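Lysyl oxidase (Pichia pastoris, PDB 1W7C) probably oxidises primary amines, peptidyl lysine among them, to aldehydes as a copper- and topaquinone-dependent amine oxidase. Local coordinates at residues P592-F603 with L623-L634. Numbering follows the deposited sequence.
With CA (calcium ion), chain E.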
loop_
_atom_site.group_PDB
_atom_site.type_symbol
_atom_site.label_atom_id
_atom_site.label_comp_id
_atom_site.label_asym_id
_atom_site.label_seq_id
_atom_site.Cartn_x
_atom_site.Cartn_y
_atom_site.Cartn_z
ATOM N N PRO A 592 -13.516 0.607 -28.671
ATOM C CA PRO A 592 -14.511 1.683 -28.606
ATOM C C PRO A 592 -15.578 1.444 -27.538
ATOM O O PRO A 592 -15.899 2.348 -26.766
ATOM C CB PRO A 592 -15.108 1.694 -30.023
ATOM C CG PRO A 592 -14.061 1.030 -30.880
ATOM C CD PRO A 592 -13.508 -0.035 -29.996
ATOM N N GLU A 593 -16.118 0.235 -27.502
ATOM C CA GLU A 593 -17.216 -0.087 -26.599
ATOM C C GLU A 593 -16.974 -1.344 -25.774
ATOM O O GLU A 593 -17.854 -1.753 -25.032
ATOM C CB GLU A 593 -18.526 -0.255 -27.375
ATOM C CG GLU A 593 -18.944 0.935 -28.208
ATOM C CD GLU A 593 -19.331 2.192 -27.434
ATOM O OE1 GLU A 593 -19.391 3.273 -28.075
ATOM O OE2 GLU A 593 -19.540 2.111 -26.201
ATOM N N THR A 594 -15.792 -1.952 -25.906
ATOM C CA THR A 594 -15.546 -3.268 -25.365
ATOM C C THR A 594 -15.119 -3.314 -23.909
ATOM O O THR A 594 -15.122 -4.402 -23.313
ATOM C CB THR A 594 -14.470 -3.962 -26.167
ATOM O OG1 THR A 594 -13.321 -3.114 -26.226
ATOM C CG2 THR A 594 -14.907 -4.234 -27.623
ATOM N N GLN A 595 -14.722 -2.191 -23.331
ATOM C CA GLN A 595 -14.094 -2.123 -22.007
ATOM C C GLN A 595 -14.507 -0.837 -21.293
ATOM O O GLN A 595 -13.676 -0.165 -20.669
ATOM C CB GLN A 595 -12.580 -2.210 -22.115
ATOM C CG GLN A 595 -12.063 -3.410 -22.872
ATOM C CD GLN A 595 -12.316 -4.721 -22.194
ATOM O OE1 GLN A 595 -12.860 -4.781 -21.080
ATOM N NE2 GLN A 595 -11.827 -5.811 -22.821
ATOM N N ASN A 596 -15.797 -0.504 -21.338
ATOM C CA ASN A 596 -16.265 0.802 -20.876
ATOM C C ASN A 596 -16.285 1.020 -19.357
ATOM O O ASN A 596 -16.512 2.101 -18.889
ATOM C CB ASN A 596 -17.634 1.090 -21.466
ATOM C CG ASN A 596 -17.601 1.404 -22.943
ATOM O OD1 ASN A 596 -16.601 1.938 -23.451
ATOM N ND2 ASN A 596 -18.740 1.182 -23.617
ATOM N N TRP A 597 -16.017 -0.039 -18.592
ATOM C CA TRP A 597 -15.844 0.014 -17.149
ATOM C C TRP A 597 -14.516 0.625 -16.715
ATOM O O TRP A 597 -14.375 0.967 -15.550
ATOM C CB TRP A 597 -15.907 -1.434 -16.577
ATOM C CG TRP A 597 -14.931 -2.363 -17.213
ATOM C CD1 TRP A 597 -15.164 -3.112 -18.321
ATOM C CD2 TRP A 597 -13.554 -2.466 -16.937
ATOM N NE1 TRP A 597 -14.012 -3.724 -18.722
ATOM C CE2 TRP A 597 -13.003 -3.342 -17.876
ATOM C CE3 TRP A 597 -12.718 -1.961 -15.927
ATOM C CZ2 TRP A 597 -11.661 -3.707 -17.858
ATOM C CZ3 TRP A 597 -11.383 -2.360 -15.903
ATOM C CH2 TRP A 597 -10.880 -3.219 -16.859
ATOM N N ALA A 598 -13.558 0.773 -17.641
ATOM C CA ALA A 598 -12.163 1.056 -17.263
ATOM C C ALA A 598 -11.809 2.547 -17.206
ATOM O O ALA A 598 -10.669 2.899 -17.025
ATOM C CB ALA A 598 -11.222 0.311 -18.171
ATOM N N ARG A 599 -12.827 3.400 -17.267
ATOM C CA ARG A 599 -12.676 4.832 -17.445
ATOM C C ARG A 599 -12.809 5.681 -16.176
ATOM O O ARG A 599 -12.515 6.876 -16.237
ATOM C CB ARG A 599 -13.702 5.337 -18.459
ATOM C CG ARG A 599 -15.165 5.051 -18.096
ATOM C CD ARG A 599 -16.113 5.407 -19.206
ATOM N NE ARG A 599 -17.481 4.921 -18.941
ATOM C CZ ARG A 599 -18.373 5.582 -18.239
ATOM N NH1 ARG A 599 -18.125 6.784 -17.755
ATOM N NH2 ARG A 599 -19.565 5.055 -18.076
ATOM N N SER A 600 -13.211 5.045 -15.066
ATOM C CA SER A 600 -13.319 5.699 -13.766
ATOM C C SER A 600 -12.781 4.733 -12.742
ATOM O O SER A 600 -12.552 3.574 -13.043
ATOM C CB SER A 600 -14.778 6.044 -13.450
ATOM O OG SER A 600 -15.262 6.891 -14.489
ATOM N N ASN A 601 -12.592 5.187 -11.507
ATOM C CA ASN A 601 -12.092 4.279 -10.472
ATOM C C ASN A 601 -13.078 3.184 -10.037
ATOM O O ASN A 601 -12.678 2.072 -9.727
ATOM C CB ASN A 601 -11.625 5.046 -9.234
ATOM C CG ASN A 601 -10.438 5.935 -9.473
ATOM O OD1 ASN A 601 -10.482 7.128 -9.116
ATOM N ND2 ASN A 601 -9.376 5.393 -10.016
ATOM N N LEU A 602 -14.367 3.546 -9.979
ATOM C CA LEU A 602 -15.382 2.610 -9.538
ATOM C C LEU A 602 -16.768 3.047 -10.015
ATOM O O LEU A 602 -17.023 4.221 -10.323
ATOM C CB LEU A 602 -15.339 2.326 -8.067
ATOM C CG LEU A 602 -16.016 2.898 -6.866
ATOM C CD1 LEU A 602 -17.484 2.955 -6.889
ATOM C CD2 LEU A 602 -15.623 1.995 -5.685
ATOM N N PHE A 603 -17.648 2.053 -10.113
ATOM C CA PHE A 603 -19.033 2.279 -10.467
ATOM C C PHE A 603 -19.920 1.548 -9.482
ATOM O O PHE A 603 -19.590 0.468 -9.006
ATOM C CB PHE A 603 -19.336 1.718 -11.859
ATOM C CG PHE A 603 -18.685 2.486 -12.987
ATOM C CD1 PHE A 603 -17.397 2.163 -13.410
ATOM C CD2 PHE A 603 -19.325 3.524 -13.586
ATOM C CE1 PHE A 603 -16.799 2.903 -14.422
ATOM C CE2 PHE A 603 -18.742 4.241 -14.606
ATOM C CZ PHE A 603 -17.458 3.955 -15.012
ATOM N N LEU A 623 -15.945 -4.659 -31.602
ATOM C CA LEU A 623 -15.502 -3.354 -31.141
ATOM C C LEU A 623 -16.646 -2.394 -30.823
ATOM O O LEU A 623 -16.528 -1.580 -29.920
ATOM C CB LEU A 623 -14.584 -2.716 -32.184
ATOM C CG LEU A 623 -13.281 -3.452 -32.532
ATOM C CD1 LEU A 623 -12.526 -2.717 -33.645
ATOM C CD2 LEU A 623 -12.389 -3.679 -31.287
ATOM N N TYR A 624 -17.736 -2.477 -31.587
ATOM C CA TYR A 624 -18.850 -1.549 -31.491
ATOM C C TYR A 624 -20.112 -2.161 -30.857
ATOM O O TYR A 624 -20.913 -1.452 -30.240
ATOM C CB TYR A 624 -19.149 -0.903 -32.867
ATOM C CG TYR A 624 -17.971 -0.081 -33.318
ATOM C CD1 TYR A 624 -16.987 -0.638 -34.139
ATOM C CD2 TYR A 624 -17.777 1.199 -32.846
ATOM C CE1 TYR A 624 -15.858 0.076 -34.495
ATOM C CE2 TYR A 624 -16.648 1.945 -33.215
ATOM C CZ TYR A 624 -15.696 1.379 -34.046
ATOM O OH TYR A 624 -14.555 2.086 -34.378
ATOM N N ASP A 625 -20.282 -3.471 -31.027
ATOM C CA ASP A 625 -21.439 -4.211 -30.527
ATOM C C ASP A 625 -21.039 -5.442 -29.714
ATOM O O ASP A 625 -21.437 -6.562 -30.042
ATOM C CB ASP A 625 -22.358 -4.613 -31.708
ATOM C CG ASP A 625 -23.665 -5.197 -31.254
ATOM O OD1 ASP A 625 -24.277 -5.963 -32.029
ATOM O OD2 ASP A 625 -24.163 -4.929 -30.149
ATOM N N PRO A 626 -20.256 -5.249 -28.651
ATOM C CA PRO A 626 -19.843 -6.388 -27.830
ATOM C C PRO A 626 -21.003 -7.050 -27.107
ATOM O O PRO A 626 -22.008 -6.389 -26.829
ATOM C CB PRO A 626 -18.882 -5.758 -26.829
ATOM C CG PRO A 626 -19.388 -4.369 -26.684
ATOM C CD PRO A 626 -19.736 -3.974 -28.120
ATOM N N PRO A 627 -20.878 -8.336 -26.830
ATOM C CA PRO A 627 -21.862 -9.033 -25.998
ATOM C C PRO A 627 -22.243 -8.260 -24.752
ATOM O O PRO A 627 -23.455 -8.119 -24.490
ATOM C CB PRO A 627 -21.208 -10.379 -25.727
ATOM C CG PRO A 627 -20.401 -10.627 -26.954
ATOM C CD PRO A 627 -19.833 -9.256 -27.321
ATOM N N VAL A 628 -21.253 -7.724 -24.033
ATOM C CA VAL A 628 -21.502 -6.840 -22.907
ATOM C C VAL A 628 -20.880 -5.474 -23.177
ATOM O O VAL A 628 -19.645 -5.349 -23.356
ATOM C CB VAL A 628 -20.952 -7.428 -21.600
ATOM C CG1 VAL A 628 -21.003 -6.367 -20.482
ATOM C CG2 VAL A 628 -21.750 -8.655 -21.181
ATOM N N ASN A 629 -21.746 -4.466 -23.194
ATOM C CA ASN A 629 -21.334 -3.086 -23.122
ATOM C C ASN A 629 -21.651 -2.628 -21.709
ATOM O O ASN A 629 -22.807 -2.503 -21.349
ATOM C CB ASN A 629 -22.053 -2.253 -24.160
ATOM C CG ASN A 629 -21.578 -0.801 -24.164
ATOM O OD1 ASN A 629 -21.158 -0.281 -23.123
ATOM N ND2 ASN A 629 -21.651 -0.142 -25.319
ATOM N N PHE A 630 -20.607 -2.427 -20.907
ATOM C CA PHE A 630 -20.775 -2.107 -19.496
ATOM C C PHE A 630 -21.665 -0.874 -19.289
ATOM O O PHE A 630 -22.347 -0.773 -18.294
ATOM C CB PHE A 630 -19.418 -1.913 -18.851
ATOM C CG PHE A 630 -19.470 -1.503 -17.399
ATOM C CD1 PHE A 630 -19.678 -2.448 -16.416
ATOM C CD2 PHE A 630 -19.349 -0.172 -17.034
ATOM C CE1 PHE A 630 -19.711 -2.104 -15.075
ATOM C CE2 PHE A 630 -19.380 0.184 -15.681
ATOM C CZ PHE A 630 -19.598 -0.778 -14.718
ATOM N N ASN A 631 -21.599 0.095 -20.207
ATOM C CA ASN A 631 -22.363 1.298 -20.038
ATOM C C ASN A 631 -23.871 1.049 -20.032
ATOM O O ASN A 631 -24.608 1.872 -19.522
ATOM C CB ASN A 631 -22.006 2.309 -21.137
ATOM C CG ASN A 631 -20.676 2.985 -20.904
ATOM O OD1 ASN A 631 -20.088 2.868 -19.807
ATOM N ND2 ASN A 631 -20.160 3.652 -21.939
ATOM N N ALA A 632 -24.320 -0.100 -20.553
ATOM C CA ALA A 632 -25.735 -0.447 -20.510
ATOM C C ALA A 632 -26.233 -0.602 -19.065
ATOM O O ALA A 632 -27.430 -0.488 -18.792
ATOM C CB ALA A 632 -26.005 -1.710 -21.307
ATOM N N PHE A 633 -25.323 -0.910 -18.126
ATOM C CA PHE A 633 -25.720 -1.071 -16.733
ATOM C C PHE A 633 -26.105 0.266 -16.075
ATOM O O PHE A 633 -26.780 0.284 -15.055
ATOM C CB PHE A 633 -24.569 -1.603 -15.862
ATOM C CG PHE A 633 -24.019 -2.964 -16.231
ATOM C CD1 PHE A 633 -24.482 -3.695 -17.322
ATOM C CD2 PHE A 633 -23.006 -3.515 -15.438
ATOM C CE1 PHE A 633 -23.891 -4.962 -17.604
ATOM C CE2 PHE A 633 -22.438 -4.756 -15.740
ATOM C CZ PHE A 633 -22.924 -5.492 -16.805
ATOM N N LEU A 634 -25.645 1.371 -16.663
ATOM C CA LEU A 634 -25.724 2.694 -16.083
ATOM C C LEU A 634 -26.884 3.441 -16.689
ATOM O O LEU A 634 -26.754 4.118 -17.707
ATOM C CB LEU A 634 -24.408 3.442 -16.343
ATOM C CG LEU A 634 -23.173 2.765 -15.779
ATOM C CD1 LEU A 634 -21.890 3.408 -16.317
ATOM C CD2 LEU A 634 -23.201 2.767 -14.247
HETATM CA CA CA E . -28.779 -0.023 -13.862
HETATM O O HOH W 1 -17.946 -2.266 -22.259
HETATM O O HOH W 2 -21.353 3.290 -24.778
HETATM O O HOH W 3 -17.531 4.961 -22.377
HETATM O O HOH W 4 -28.170 -2.170 -12.974
HETATM O O HOH W 5 -29.415 -1.519 -15.652
#
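An aromatic cluster and the hydrogen bonds around an Asx turn join the 3-10 segment 630-633 of the copper amine oxidase enzyme domain to the loop that runs into strand 602-606. In the cluster, CB of Trp597 sits over the centre of the Phe630 ring, a CH-pi contact with CB 3.7 Å from the centroid and 13° off the ring normal. Phe630 in turn drives its edge against a face of Phe603: the planes stand 70° apart, and Phe630 CE2 lies 3.6 Å from Phe603 CD1. Its CG anti to the backbone N (chi1 177°) places the Phe630 ring against both Trp597 CB and the Phe603 ring. Leu634 CD1 touches Phe603 CE2. The Asx turn is defined by Asn629 OD1, which accepts from Asn631 N. From the opposite face of that amide plane, Asn596 ND2 bonds the same oxygen at 2.9 Å. Asn596 ND2 also reaches Glu593 OE2 at 2.9 Å; Asn629 ND2 meets OE2 from the opposite face of the carboxylate plane, and a water also donates to this oxygen. Another water donates to Glu593 O and accepts from Asn596 N and Phe630 N. Earlier in both segments, Glu593 N donates to Leu623 O at 3.1 Å, and Pro592 CG covers a face of Tyr624. At the other end, Phe633 O binds a calcium ion at 2.4 Å, in a site completed by Glu540, Asp635, Glu637 and waters. On the same 3-10 segment, Asn631 OD1 accepts from NH2 of the extended Arg599 at 2.8 Å, in the guanidinium plane but above the carbonyl plane of the amide.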